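Side-chain contacts in dTDP-4-dehydrorhamnose reductase (PDB 2GGS), which probably reduces dTDP-4-dehydrorhamnose with the help of NADPH, a cofactor it holds in an extended short-chain dehydrogenase/reductase fold of Rossmann type: residues Lys158-Pro161 and Ile162-Tyr165; Pro183-Ala186 and Arg187-Ala190; Ser260-Phe263 and Tyr264-Asp267. One frame throughout, in Å; residues are numbered along the deposited sequence.

Contact 1: residues Lys158-Pro161 and Ile162-Tyr165; sequences KGFP and IYVY. With NDP (NADPH dihydro-nicotinamide-adenine-dinucleotide phosphate), chain C.
The Phe160 ring carries a methyl of Val164 on one face and has the Tyr163 ring beside it, on the first turn of helix 160-169. Val164 CG2 stands 3.6 Å from the centroid of the Phe160 ring, 18° off its normal, a CH-pi contact displaced toward the rim; the nearest ring atom is Phe160 CZ, 3.4 Å from Val164 CG2. Seen from Tyr163, Phe160 CE1 comes in at the ring edge, near the plane, 3.8 Å from Tyr163 CD2, with the two rings turned 34° against each other. Phe160 CG is anti to the backbone N (chi1 -176°), beside the carbonyl carbon, which sends the ring forward to the residues three and four places on. With an alanine in place of Phe160, the Val164 methyl would probably lose the aromatic face it rests on and Tyr163 the neighbour at its edge.

Val164 N bonds to Phe160 O (2.9 Å) and Tyr165 N to Pro161 O (3.0 Å), whereas the carbonyl of Gly159, the N-cap residue, receives two weak bonds, from Ile162 N and Tyr163 N. Just before the cap, Lys158 runs out straight and gives NZ to O1A of the NADPH diphosphate (2.8 Å), a positive end set against a negative group. Lys158 thus links the loop just before the helix to the cofactor. Around this first turn, Val164 packs on Ala218 and Ile221 of helix 214-224, while Phe160 touches Ala176 and Tyr163 touches Val174, both of strand 174-177.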
# COMPACT_ATOMS: atom_id res chain seq x y z
N LYS A 158 -6.63 7.46 6.43
CA LYS A 158 -6.87 8.19 5.20
C LYS A 158 -7.38 7.22 4.11
O LYS A 158 -7.90 6.16 4.44
CB LYS A 158 -5.66 9.02 4.78
CG LYS A 158 -4.45 8.22 4.49
CD LYS A 158 -3.28 9.11 4.09
CE LYS A 158 -2.02 8.28 3.80
NZ LYS A 158 -0.85 9.20 3.40
N GLY A 159 -7.27 7.60 2.84
CA GLY A 159 -7.81 6.75 1.76
C GLY A 159 -9.25 7.18 1.55
O GLY A 159 -9.79 7.97 2.32
N PHE A 160 -9.87 6.66 0.51
CA PHE A 160 -11.18 7.13 0.07
C PHE A 160 -12.31 6.99 1.13
O PHE A 160 -13.09 7.96 1.30
CB PHE A 160 -11.54 6.42 -1.25
CG PHE A 160 -12.84 6.88 -1.85
CD1 PHE A 160 -12.99 8.19 -2.29
CD2 PHE A 160 -13.89 6.01 -1.99
CE1 PHE A 160 -14.20 8.62 -2.86
CE2 PHE A 160 -15.09 6.43 -2.57
CZ PHE A 160 -15.24 7.73 -2.99
N PRO A 161 -12.44 5.83 1.82
CA PRO A 161 -13.57 5.75 2.77
C PRO A 161 -13.58 6.84 3.82
O PRO A 161 -14.65 7.30 4.21
CB PRO A 161 -13.37 4.39 3.43
CG PRO A 161 -12.70 3.56 2.34
CD PRO A 161 -11.71 4.54 1.78
N ILE A 162 -12.39 7.25 4.25
CA ILE A 162 -12.27 8.34 5.22
C ILE A 162 -12.67 9.69 4.64
O ILE A 162 -13.42 10.44 5.29
CB ILE A 162 -10.87 8.34 5.89
CG1 ILE A 162 -10.93 7.44 7.12
CG2 ILE A 162 -10.48 9.76 6.33
CD1 ILE A 162 -11.74 8.07 8.27
N TYR A 163 -12.20 10.00 3.43
CA TYR A 163 -12.61 11.20 2.72
C TYR A 163 -14.14 11.23 2.60
O TYR A 163 -14.76 12.25 2.87
CB TYR A 163 -11.96 11.28 1.34
CG TYR A 163 -12.71 12.14 0.36
CD1 TYR A 163 -12.63 13.55 0.41
CD2 TYR A 163 -13.50 11.56 -0.61
CE1 TYR A 163 -13.35 14.34 -0.50
CE2 TYR A 163 -14.20 12.32 -1.52
CZ TYR A 163 -14.13 13.72 -1.47
OH TYR A 163 -14.86 14.43 -2.41
N VAL A 164 -14.74 10.10 2.23
CA VAL A 164 -16.22 10.01 2.14
C VAL A 164 -16.89 10.31 3.48
O VAL A 164 -17.83 11.13 3.56
CB VAL A 164 -16.71 8.62 1.65
CG1 VAL A 164 -18.23 8.57 1.66
CG2 VAL A 164 -16.23 8.32 0.24
N TYR A 165 -16.44 9.63 4.54
CA TYR A 165 -17.06 9.74 5.88
C TYR A 165 -17.00 11.19 6.36
O TYR A 165 -18.03 11.75 6.77
CB TYR A 165 -16.39 8.81 6.91
CG TYR A 165 -17.02 8.85 8.31
CD1 TYR A 165 -18.12 8.07 8.64
CD2 TYR A 165 -16.50 9.69 9.28
CE1 TYR A 165 -18.70 8.12 9.92
CE2 TYR A 165 -17.05 9.75 10.56
CZ TYR A 165 -18.15 8.97 10.88
OH TYR A 165 -18.68 9.06 12.15
PA NDP C . 1.15 6.04 3.96
O1A NDP C . 1.09 7.24 3.10
O2A NDP C . 0.17 6.05 5.07
O5B NDP C . 2.59 5.83 4.58
C5B NDP C . 3.75 6.17 3.84
C4B NDP C . 4.92 5.80 4.72
O4B NDP C . 6.11 5.99 3.95
C3B NDP C . 4.99 6.61 6.00
O3B NDP C . 5.35 5.76 7.05
C2B NDP C . 6.15 7.57 5.68
O2B NDP C . 6.79 7.91 6.87
C1B NDP C . 7.01 6.67 4.81
N9A NDP C . 7.96 7.44 4.01
C8A NDP C . 7.66 8.25 2.95
N7A NDP C . 8.83 8.81 2.50
C5A NDP C . 9.82 8.35 3.28
C6A NDP C . 11.20 8.59 3.28
N6A NDP C . 11.74 9.51 2.45
N1A NDP C . 11.94 7.96 4.25
C2A NDP C . 11.39 7.09 5.19
N3A NDP C . 10.04 6.88 5.19
C4A NDP C . 9.29 7.50 4.25
O3 NDP C . 1.01 4.82 2.90
PN NDP C . 0.19 3.44 3.11
O1N NDP C . 0.39 2.83 4.41
O2N NDP C . -1.17 3.81 2.63
O5D NDP C . 0.85 2.57 1.95
C5D NDP C . 1.72 1.49 2.26
C4D NDP C . 2.30 0.85 1.01
O4D NDP C . 1.23 0.37 0.23
C3D NDP C . 3.08 1.81 0.11
O3D NDP C . 4.07 1.00 -0.47
C2D NDP C . 2.08 2.23 -0.94
O2D NDP C . 2.75 2.64 -2.12
C1D NDP C . 1.31 0.90 -1.10
N1N NDP C . -0.03 1.14 -1.64
C2N NDP C . -0.80 2.11 -1.05
C3N NDP C . -2.14 2.28 -1.37
C7N NDP C . -2.92 3.35 -0.68
O7N NDP C . -4.20 3.68 -1.17
N7N NDP C . -2.39 4.00 0.36
C4N NDP C . -2.80 1.39 -2.40
C5N NDP C . -1.88 0.37 -3.03
C6N NDP C . -0.54 0.29 -2.60
P2B NDP C . 6.55 9.38 7.61
O1X NDP C . 7.03 9.11 8.97
O2X NDP C . 5.11 9.74 7.52
O3X NDP C . 7.38 10.48 6.88

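Contact 2: residues Pro183-Ala186 and Arg187-Ala190; sequences PISA and RKLA
Ser185 caps the N-terminus of helix 186-199, and Ile184 and Leu189, the residue before the cap and the fourth residue after it within the helix, meet as a hydrophobic staple. The polar side of the motif rests on Ser185 OG, which accepts from Lys188 N (3.1 Å, 156° at the hydrogen). Its chi1 of 61° sets OG between the backbone N and the carbonyl carbon, facing the N-H groups of the first turn. Asp267, from the loop after helix 253-258, also bonds to this hydroxyl and makes a salt bridge with Arg187 NE, so cap and arginine share one oxygen, Asp267 OD2.

Among backbone bonds, Leu189 N bonds to Ser185 O (3.1 Å) and Ala190 N to Ala186 O (2.9 Å).

The apolar side is the staple itself: Ile184, extended from its backbone N, lays CD1 against Leu189 CB at 3.8 Å. Both side chains also touch Thr151 of strand 147-151, which joins the start of the helix to the central sheet of the Rossmann fold. Around the cap, the methylenes of the two long basic chains press on the hydroxyl: Ser185 OG lies 3.4 Å from Arg187 CG and 3.1 Å from Lys188 CG.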
# COMPACT_ATOMS: atom_id res chain seq x y z
N PRO A 183 -10.41 -2.10 -2.51
CA PRO A 183 -9.91 -1.52 -1.26
C PRO A 183 -9.79 -2.57 -0.15
O PRO A 183 -10.68 -3.41 0.02
CB PRO A 183 -10.98 -0.47 -0.91
CG PRO A 183 -12.25 -0.99 -1.61
CD PRO A 183 -11.72 -1.54 -2.91
N ILE A 184 -8.69 -2.52 0.60
CA ILE A 184 -8.47 -3.37 1.75
C ILE A 184 -8.13 -2.49 2.93
O ILE A 184 -7.40 -1.49 2.77
CB ILE A 184 -7.34 -4.42 1.44
CG1 ILE A 184 -7.15 -5.47 2.56
CG2 ILE A 184 -5.98 -3.67 1.03
CD1 ILE A 184 -6.22 -6.61 2.14
N SER A 185 -8.64 -2.80 4.12
CA SER A 185 -8.24 -2.05 5.32
C SER A 185 -6.79 -2.32 5.64
O SER A 185 -6.26 -3.41 5.39
CB SER A 185 -9.07 -2.37 6.55
OG SER A 185 -8.93 -3.74 6.88
N ALA A 186 -6.11 -1.31 6.19
CA ALA A 186 -4.75 -1.58 6.63
C ALA A 186 -4.64 -2.78 7.55
O ALA A 186 -3.68 -3.53 7.43
CB ALA A 186 -4.13 -0.32 7.29
N ARG A 187 -5.59 -2.96 8.49
CA ARG A 187 -5.52 -4.06 9.44
C ARG A 187 -5.67 -5.44 8.77
O ARG A 187 -4.98 -6.38 9.16
CB ARG A 187 -6.52 -3.89 10.59
CG ARG A 187 -7.98 -3.97 10.15
CD ARG A 187 -8.83 -3.82 11.41
NE ARG A 187 -10.23 -4.10 11.11
CZ ARG A 187 -11.14 -4.41 12.04
NH1 ARG A 187 -10.81 -4.46 13.33
NH2 ARG A 187 -12.39 -4.65 11.67
N LYS A 188 -6.56 -5.55 7.79
CA LYS A 188 -6.70 -6.84 7.09
C LYS A 188 -5.49 -7.18 6.26
O LYS A 188 -5.02 -8.34 6.27
CB LYS A 188 -7.97 -6.87 6.23
CG LYS A 188 -9.24 -6.86 7.08
CD LYS A 188 -9.43 -8.18 7.85
CE LYS A 188 -10.78 -8.16 8.57
NZ LYS A 188 -10.79 -8.90 9.87
N LEU A 189 -4.97 -6.18 5.55
CA LEU A 189 -3.71 -6.32 4.79
C LEU A 189 -2.57 -6.73 5.73
O LEU A 189 -1.80 -7.61 5.41
CB LEU A 189 -3.37 -5.02 4.04
CG LEU A 189 -2.09 -5.19 3.20
CD1 LEU A 189 -2.08 -6.47 2.30
CD2 LEU A 189 -1.85 -3.93 2.38
N ALA A 190 -2.45 -6.09 6.90
CA ALA A 190 -1.37 -6.43 7.85
C ALA A 190 -1.46 -7.88 8.31
O ALA A 190 -0.45 -8.58 8.35
CB ALA A 190 -1.41 -5.52 9.01

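Contact 3: residues Ser260-Phe263 and Tyr264-Asp267; sequences STDF and YTLD
Asp262 forms an Asx turn with Tyr264, in the loop that follows helix 253-258, and its carboxylate organises the next two residues. OD1 of Asp262 is gripped by two N-H groups: Tyr264 N (2.9 Å) comes nearly in line with the C-O bond, and Thr265 N, also at 2.9 Å from Asp262 OD1, arrives on the syn side, slightly out of the carboxylate plane. The second oxygen is used as well, since Thr265 OG1 donates to the syn lone pair of Asp262 OD2 at 2.6 Å. With Asp262 CG anti to the backbone N (chi1 177°), the carboxylate leans along the chain that follows and lies over the Tyr264 ring, the planes 28° apart and OD1 3.2 Å above the ring centre. A carboxylate over the ring is probably unfavourable alone, which its three bonds and nearby Arg256 are likely to offset.

The same ring turns an edge to Phe263 in a T-shaped pair, centroids 5.1 Å apart and planes at 88°, with Tyr264 CD2 over the centre of the Phe263 face.

Farther out, Arg256 makes a cation-pi contact with Tyr264, and Phe263 is seated against Ala192 of helix 186-199 and Ala255 of helix 253-258. Two waters tie the turn across its backbone: one joins the carbonyls of Asp262 and Thr265, while the other donates to Phe263 O at 2.8 Å and to Thr265 O at 2.9 Å.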
# COMPACT_ATOMS: atom_id res chain seq x y z
N SER A 260 -5.33 -18.34 5.30
CA SER A 260 -6.54 -18.76 6.03
C SER A 260 -7.54 -17.63 6.22
O SER A 260 -8.76 -17.84 6.05
CB SER A 260 -6.17 -19.33 7.39
OG SER A 260 -5.28 -20.40 7.20
N THR A 261 -7.01 -16.45 6.54
CA THR A 261 -7.80 -15.27 6.92
C THR A 261 -8.56 -14.62 5.77
O THR A 261 -8.04 -14.52 4.66
CB THR A 261 -6.91 -14.20 7.60
OG1 THR A 261 -7.74 -13.27 8.32
CG2 THR A 261 -6.01 -13.41 6.56
N ASP A 262 -9.79 -14.19 6.03
CA ASP A 262 -10.56 -13.42 5.05
C ASP A 262 -10.04 -11.98 5.10
O ASP A 262 -10.50 -11.18 5.91
CB ASP A 262 -12.08 -13.46 5.35
CG ASP A 262 -12.88 -12.61 4.39
OD1 ASP A 262 -12.29 -11.79 3.67
OD2 ASP A 262 -14.13 -12.76 4.29
N PHE A 263 -9.12 -11.68 4.20
CA PHE A 263 -8.52 -10.35 4.10
C PHE A 263 -9.29 -9.48 3.12
O PHE A 263 -8.96 -8.31 2.95
CB PHE A 263 -7.06 -10.47 3.65
CG PHE A 263 -6.89 -11.16 2.31
CD1 PHE A 263 -7.06 -10.47 1.11
CD2 PHE A 263 -6.60 -12.53 2.25
CE1 PHE A 263 -6.89 -11.12 -0.13
CE2 PHE A 263 -6.41 -13.16 1.02
CZ PHE A 263 -6.60 -12.49 -0.15
N TYR A 264 -10.30 -10.05 2.45
CA TYR A 264 -10.87 -9.41 1.28
C TYR A 264 -12.28 -8.81 1.41
O TYR A 264 -12.58 -7.80 0.78
CB TYR A 264 -10.84 -10.36 0.08
CG TYR A 264 -11.28 -11.74 0.45
CD1 TYR A 264 -12.63 -12.09 0.42
CD2 TYR A 264 -10.35 -12.71 0.83
CE1 TYR A 264 -13.04 -13.39 0.76
CE2 TYR A 264 -10.76 -14.01 1.19
CZ TYR A 264 -12.10 -14.32 1.15
OH TYR A 264 -12.48 -15.61 1.52
N THR A 265 -13.13 -9.43 2.24
CA THR A 265 -14.45 -8.86 2.48
C THR A 265 -14.31 -7.44 2.99
O THR A 265 -13.48 -7.18 3.89
CB THR A 265 -15.21 -9.71 3.47
OG1 THR A 265 -15.39 -11.00 2.87
CG2 THR A 265 -16.60 -9.10 3.77
N LEU A 266 -15.07 -6.53 2.40
CA LEU A 266 -14.99 -5.12 2.77
C LEU A 266 -15.01 -4.95 4.30
O LEU A 266 -15.89 -5.48 4.99
CB LEU A 266 -16.13 -4.31 2.18
CG LEU A 266 -16.05 -2.79 2.45
CD1 LEU A 266 -14.83 -2.22 1.68
CD2 LEU A 266 -17.34 -2.07 2.06
N ASP A 267 -14.02 -4.23 4.81
CA ASP A 267 -13.85 -4.04 6.22
C ASP A 267 -13.96 -2.56 6.65
O ASP A 267 -13.03 -1.99 7.05
CB ASP A 267 -12.52 -4.66 6.66
CG ASP A 267 -12.23 -4.49 8.12
OD1 ASP A 267 -13.13 -4.58 8.91
OD2 ASP A 267 -11.10 -4.26 8.45
O HOH W 1 -12.36 -8.86 5.73
O HOH W 2 -10.71 -6.22 3.70

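How the contacts relate
Contacts 2 and 3 touch directly, their centres 8 Å apart. Asp267, which ends contact 3, places OD2 2.7 Å from Ser185 OG and 2.8 Å from Arg187 NE, so the late loop is tied to the capped start of helix 186-199. At the same interface, Ile184 CD1 packs on Phe263 O at 3.3 Å. Contact 1 stands apart, its centre about 14 Å from that of contact 2 and about 19 Å from that of contact 3. It alone bonds to NADPH; the side chain of Leu189 in contact 2 comes within about 6 Å of the cofactor, and that of Phe263 in contact 3 stays about 13 Å away.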